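Local coordinates for protein OxyR (PDB 3HO7) that probably acts as a redox-sensitive, DNA-binding transcription activator of the LysR family, represented here by its regulatory domain, at residues R28-W33 with I42-M47; E76-Y81 with Q205-L210. All coordinates share one frame; numbering follows the deposited sequence.

Contact 1 of 2, residues R28-W33 with I42-M47; sequences RVFPIW and IHVSEM
Trp33 and the ring end of Phe30 meet Ile42 and Val44 across nearly antiparallel helix and strand segments, whose axes run 171° apart in direction and 12.2 Å apart at closest approach. At this spacing the contact is made by side chains alone. Trp33 does most of the touching. Its indole lies between two aliphatic groups. On one face, toward the rim, sits CG2 of Val29 from the same helix. On the opposite side the delta-methyl of Ile42 lies above the plane, also offset toward the rim, with Ile42 CD1 3.6 Å from Trp33 CE3. Ile42 reaches this far because its chain is extended at chi2 (175°), which carries CD1 over the rim of the indole, at CE3 and CD2. Its other branch is also used: Ile42 CG2 lies 3.8 Å from Trp33 CZ3. Val44 meets the indole differently. Its CG2 comes in at the ring edge, near the ring plane, 3.8 Å from Trp33 CZ3. The same methyl also touches the Phe30 ring, 4.1 Å from Phe30 CE1, so it serves both aromatic residues. No hydrogen bond crosses, and all four residues are buried. The strand pairs with strand 11-17, and Ile42 to Ser45 form a parallel ladder with a strand of the second subunit, so the sheet continues across the interface. Strand 11-17, helix 22-36 and strand 40-46 make a beta-alpha-beta unit. This contact packs its helix on its second strand, within the periplasmic-binding-protein-like fold of LysR regulatory domains.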
# COMPACT_ATOMS: atom_id res chain seq x y z
N ARG A 28 4.76 9.66 12.09
CA ARG A 28 5.43 10.79 12.75
C ARG A 28 4.44 11.76 13.38
O ARG A 28 4.71 12.35 14.42
CB ARG A 28 6.31 11.54 11.76
CG ARG A 28 7.40 10.70 11.12
CD ARG A 28 7.88 11.34 9.83
NE ARG A 28 9.19 10.83 9.43
CZ ARG A 28 10.34 11.42 9.73
NH1 ARG A 28 10.34 12.54 10.44
NH2 ARG A 28 11.48 10.90 9.33
N VAL A 29 3.28 11.92 12.74
CA VAL A 29 2.32 12.95 13.15
C VAL A 29 1.36 12.50 14.25
O VAL A 29 0.96 13.30 15.10
CB VAL A 29 1.49 13.45 11.95
CG1 VAL A 29 2.41 13.76 10.77
CG2 VAL A 29 0.44 12.43 11.55
N PHE A 30 1.00 11.22 14.24
CA PHE A 30 -0.01 10.71 15.17
C PHE A 30 0.27 11.06 16.63
O PHE A 30 -0.61 11.55 17.34
CB PHE A 30 -0.21 9.21 14.97
CG PHE A 30 -1.16 8.86 13.87
CD1 PHE A 30 -1.54 9.82 12.94
CD2 PHE A 30 -1.67 7.58 13.74
CE1 PHE A 30 -2.42 9.51 11.92
CE2 PHE A 30 -2.55 7.26 12.72
CZ PHE A 30 -2.93 8.23 11.81
N PRO A 31 1.51 10.80 17.08
CA PRO A 31 1.89 11.16 18.44
C PRO A 31 1.78 12.66 18.70
O PRO A 31 1.42 13.07 19.80
CB PRO A 31 3.36 10.71 18.52
CG PRO A 31 3.47 9.63 17.49
CD PRO A 31 2.56 10.06 16.38
N ILE A 32 2.08 13.47 17.69
CA ILE A 32 2.02 14.92 17.83
C ILE A 32 0.59 15.42 17.93
O ILE A 32 0.31 16.38 18.66
CB ILE A 32 2.77 15.64 16.70
CG1 ILE A 32 4.25 15.24 16.71
CG2 ILE A 32 2.61 17.14 16.82
CD1 ILE A 32 5.06 15.84 15.57
N TRP A 33 -0.32 14.79 17.20
CA TRP A 33 -1.74 15.15 17.26
C TRP A 33 -2.29 14.88 18.65
O TRP A 33 -2.97 15.73 19.24
CB TRP A 33 -2.56 14.38 16.24
CG TRP A 33 -2.43 14.87 14.84
CD1 TRP A 33 -1.89 16.05 14.43
CD2 TRP A 33 -2.88 14.20 13.65
NE1 TRP A 33 -1.95 16.16 13.06
CE2 TRP A 33 -2.56 15.03 12.56
CE3 TRP A 33 -3.52 12.98 13.41
CZ2 TRP A 33 -2.86 14.68 11.24
CZ3 TRP A 33 -3.81 12.64 12.10
CH2 TRP A 33 -3.48 13.48 11.03
N ILE A 42 -10.30 12.98 15.08
CA ILE A 42 -9.71 13.05 13.74
C ILE A 42 -10.00 11.80 12.92
O ILE A 42 -9.62 10.69 13.30
CB ILE A 42 -8.19 13.25 13.82
CG1 ILE A 42 -7.86 14.56 14.53
CG2 ILE A 42 -7.58 13.23 12.42
CD1 ILE A 42 -6.38 14.77 14.75
N HIS A 43 -10.66 11.99 11.78
CA HIS A 43 -10.93 10.89 10.86
C HIS A 43 -9.97 10.92 9.68
O HIS A 43 -10.11 11.75 8.78
CB HIS A 43 -12.38 10.94 10.37
CG HIS A 43 -13.37 10.36 11.33
ND1 HIS A 43 -13.78 11.02 12.47
CD2 HIS A 43 -14.03 9.18 11.32
CE1 HIS A 43 -14.65 10.27 13.12
NE2 HIS A 43 -14.82 9.15 12.44
N VAL A 44 -9.00 10.02 9.70
CA VAL A 44 -8.02 9.93 8.62
C VAL A 44 -8.52 8.98 7.53
O VAL A 44 -9.10 7.94 7.83
CB VAL A 44 -6.67 9.41 9.13
CG1 VAL A 44 -5.71 9.20 7.96
CG2 VAL A 44 -6.08 10.36 10.16
N SER A 45 -8.28 9.35 6.28
CA SER A 45 -8.63 8.50 5.16
C SER A 45 -7.60 8.62 4.05
O SER A 45 -7.14 9.72 3.74
CB SER A 45 -10.02 8.85 4.63
OG SER A 45 -10.10 10.22 4.27
N GLU A 46 -7.22 7.49 3.47
CA GLU A 46 -6.31 7.49 2.33
C GLU A 46 -7.09 7.57 1.02
O GLU A 46 -8.01 6.79 0.79
CB GLU A 46 -5.42 6.24 2.34
CG GLU A 46 -4.42 6.18 3.48
CD GLU A 46 -3.41 5.05 3.33
OE1 GLU A 46 -2.95 4.81 2.19
OE2 GLU A 46 -3.08 4.41 4.34
N MET A 47 -6.71 8.54 0.19
CA MET A 47 -7.28 8.68 -1.14
C MET A 47 -6.18 9.11 -2.09
O MET A 47 -5.20 9.72 -1.68
CB MET A 47 -8.35 9.77 -1.17
CG MET A 47 -9.44 9.67 -0.13
SD MET A 47 -10.49 11.12 -0.26
CE MET A 47 -11.66 10.82 1.06

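Contact 2 of 2, residues E76-Y81 with Q205-L210; sequences EDDLLY and QLIGLL
A carboxylate lies against a methyl group here: Asp78 OD2 is 3.5 Å from Ile207 CD1. This is a van der Waals contact at the partly exposed margin, and the polar partner of Asp78 OD2 is Arg203, one turn before Ile207 on the helix, through a salt bridge. Arg203 also pairs with Glu76, so Arg203 NH2 meets two carboxylates of the strand. With CG1 of Ile207 beside the backbone N (chi1 -64°) and the chain straight beyond it, CD1 ends at Asp78, where it also comes 3.9 Å from Asp78 CB. The other branch of Ile207 turns to Leu80, with Ile207 CG2 4.0 Å from Leu80 CD2. The two side chains cross at about a right angle. Leu80 divides its methyls between two helix residues a turn apart. Its CD1 meets the end of Leu210, with Leu80 CD1 3.7 Å from Leu210 CD1 and 4.1 Å from Leu210 CB. Leu80 and Leu210 are buried. The strand and helix run roughly parallel, 21° apart in direction. Leu80 and Tyr81 both face Val189 of strand 184-194, forming a classic beta bulge at this end of the segment. Strand 75-89 pairs antiparallel with strand 184-194, and helix 200-211 lies over it. That helix packs on strand 75-89 with one side and on helix 22-36 with another.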
# COMPACT_ATOMS: atom_id res chain seq x y z
N GLU A 76 -7.37 25.45 -2.38
CA GLU A 76 -6.06 26.08 -2.22
C GLU A 76 -5.19 25.20 -1.33
O GLU A 76 -5.70 24.31 -0.65
CB GLU A 76 -6.19 27.49 -1.64
CG GLU A 76 -6.50 27.56 -0.16
CD GLU A 76 -6.67 28.99 0.32
OE1 GLU A 76 -7.18 29.82 -0.46
OE2 GLU A 76 -6.30 29.28 1.48
N ASP A 77 -3.89 25.44 -1.35
CA ASP A 77 -2.97 24.60 -0.60
C ASP A 77 -1.75 25.37 -0.11
O ASP A 77 -1.45 26.46 -0.60
CB ASP A 77 -2.53 23.40 -1.45
CG ASP A 77 -2.13 23.80 -2.86
OD1 ASP A 77 -0.92 23.98 -3.10
OD2 ASP A 77 -3.03 23.95 -3.71
N ASP A 78 -1.05 24.78 0.85
CA ASP A 78 0.13 25.40 1.44
C ASP A 78 1.25 24.38 1.54
O ASP A 78 1.01 23.20 1.78
CB ASP A 78 -0.21 25.95 2.82
CG ASP A 78 -1.19 27.10 2.77
OD1 ASP A 78 -0.86 28.15 2.17
OD2 ASP A 78 -2.29 26.97 3.34
N LEU A 79 2.48 24.84 1.35
CA LEU A 79 3.64 23.97 1.41
C LEU A 79 3.85 23.41 2.81
O LEU A 79 3.78 24.14 3.80
CB LEU A 79 4.89 24.70 0.94
CG LEU A 79 6.20 23.91 0.94
CD1 LEU A 79 6.10 22.70 0.02
CD2 LEU A 79 7.37 24.80 0.55
N LEU A 80 4.09 22.10 2.89
CA LEU A 80 4.44 21.47 4.15
C LEU A 80 5.93 21.12 4.13
O LEU A 80 6.67 21.49 5.04
CB LEU A 80 3.60 20.22 4.39
CG LEU A 80 2.09 20.47 4.48
CD1 LEU A 80 1.35 19.18 4.79
CD2 LEU A 80 1.80 21.53 5.54
N TYR A 81 6.35 20.43 3.08
CA TYR A 81 7.76 20.08 2.92
C TYR A 81 8.04 19.51 1.53
O TYR A 81 7.12 19.03 0.85
CB TYR A 81 8.18 19.07 3.99
CG TYR A 81 7.40 17.78 3.97
CD1 TYR A 81 7.89 16.65 3.33
CD2 TYR A 81 6.17 17.68 4.61
CE1 TYR A 81 7.17 15.46 3.32
CE2 TYR A 81 5.44 16.51 4.60
CZ TYR A 81 5.95 15.40 3.96
OH TYR A 81 5.22 14.23 3.95
N GLN A 205 -2.87 25.67 12.75
CA GLN A 205 -2.31 24.72 13.71
C GLN A 205 -1.87 23.45 12.99
O GLN A 205 -0.77 22.95 13.20
CB GLN A 205 -3.32 24.40 14.81
CG GLN A 205 -2.75 23.57 15.95
CD GLN A 205 -3.79 23.24 17.02
OE1 GLN A 205 -4.93 23.70 16.96
NE2 GLN A 205 -3.39 22.45 18.01
N LEU A 206 -2.75 22.92 12.14
CA LEU A 206 -2.43 21.72 11.37
C LEU A 206 -1.14 21.89 10.57
O LEU A 206 -0.24 21.06 10.64
CB LEU A 206 -3.59 21.34 10.45
CG LEU A 206 -4.57 20.28 10.97
CD1 LEU A 206 -3.93 18.89 10.95
CD2 LEU A 206 -5.06 20.63 12.37
N ILE A 207 -1.06 22.98 9.81
CA ILE A 207 0.14 23.24 9.01
C ILE A 207 1.39 23.17 9.88
O ILE A 207 2.36 22.52 9.54
CB ILE A 207 0.06 24.60 8.30
CG1 ILE A 207 -1.08 24.61 7.29
CG2 ILE A 207 1.39 24.91 7.62
CD1 ILE A 207 -1.24 25.92 6.54
N GLY A 208 1.35 23.85 11.02
CA GLY A 208 2.47 23.84 11.95
C GLY A 208 2.82 22.45 12.44
O GLY A 208 3.99 22.06 12.46
N LEU A 209 1.81 21.68 12.83
CA LEU A 209 2.03 20.35 13.38
C LEU A 209 2.63 19.39 12.35
O LEU A 209 3.54 18.63 12.65
CB LEU A 209 0.73 19.77 13.95
CG LEU A 209 0.31 20.32 15.31
CD1 LEU A 209 -1.08 19.82 15.69
CD2 LEU A 209 1.33 19.97 16.38
N LEU A 210 2.12 19.44 11.13
CA LEU A 210 2.63 18.58 10.08
C LEU A 210 4.08 18.94 9.73
O LEU A 210 4.93 18.06 9.61
CB LEU A 210 1.74 18.65 8.84
CG LEU A 210 0.36 18.01 8.99
CD1 LEU A 210 -0.55 18.40 7.84
CD2 LEU A 210 0.48 16.49 9.08

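Helix 200-211 connects the two contacts, whose centres lie about 13 Å apart. Leu206, Leu209 and Leu210 pack on Val29, Ile32 and Trp33, so the helix of contact 1 leans on the helix of contact 2. Both strands belong to the same mixed sheet. Contact 1 is wholly buried, joins near neighbours in sequence and relies on aromatic rings against aliphatic methyls. Contact 2 brings together segments 124 residues apart. It grades from leucines in the interior to an acidic, partly exposed margin, whose carboxylates find their charged partners outside the two segments. Contact 1 borders the subunit interface, whereas no other chain of the assembly touches contact 2.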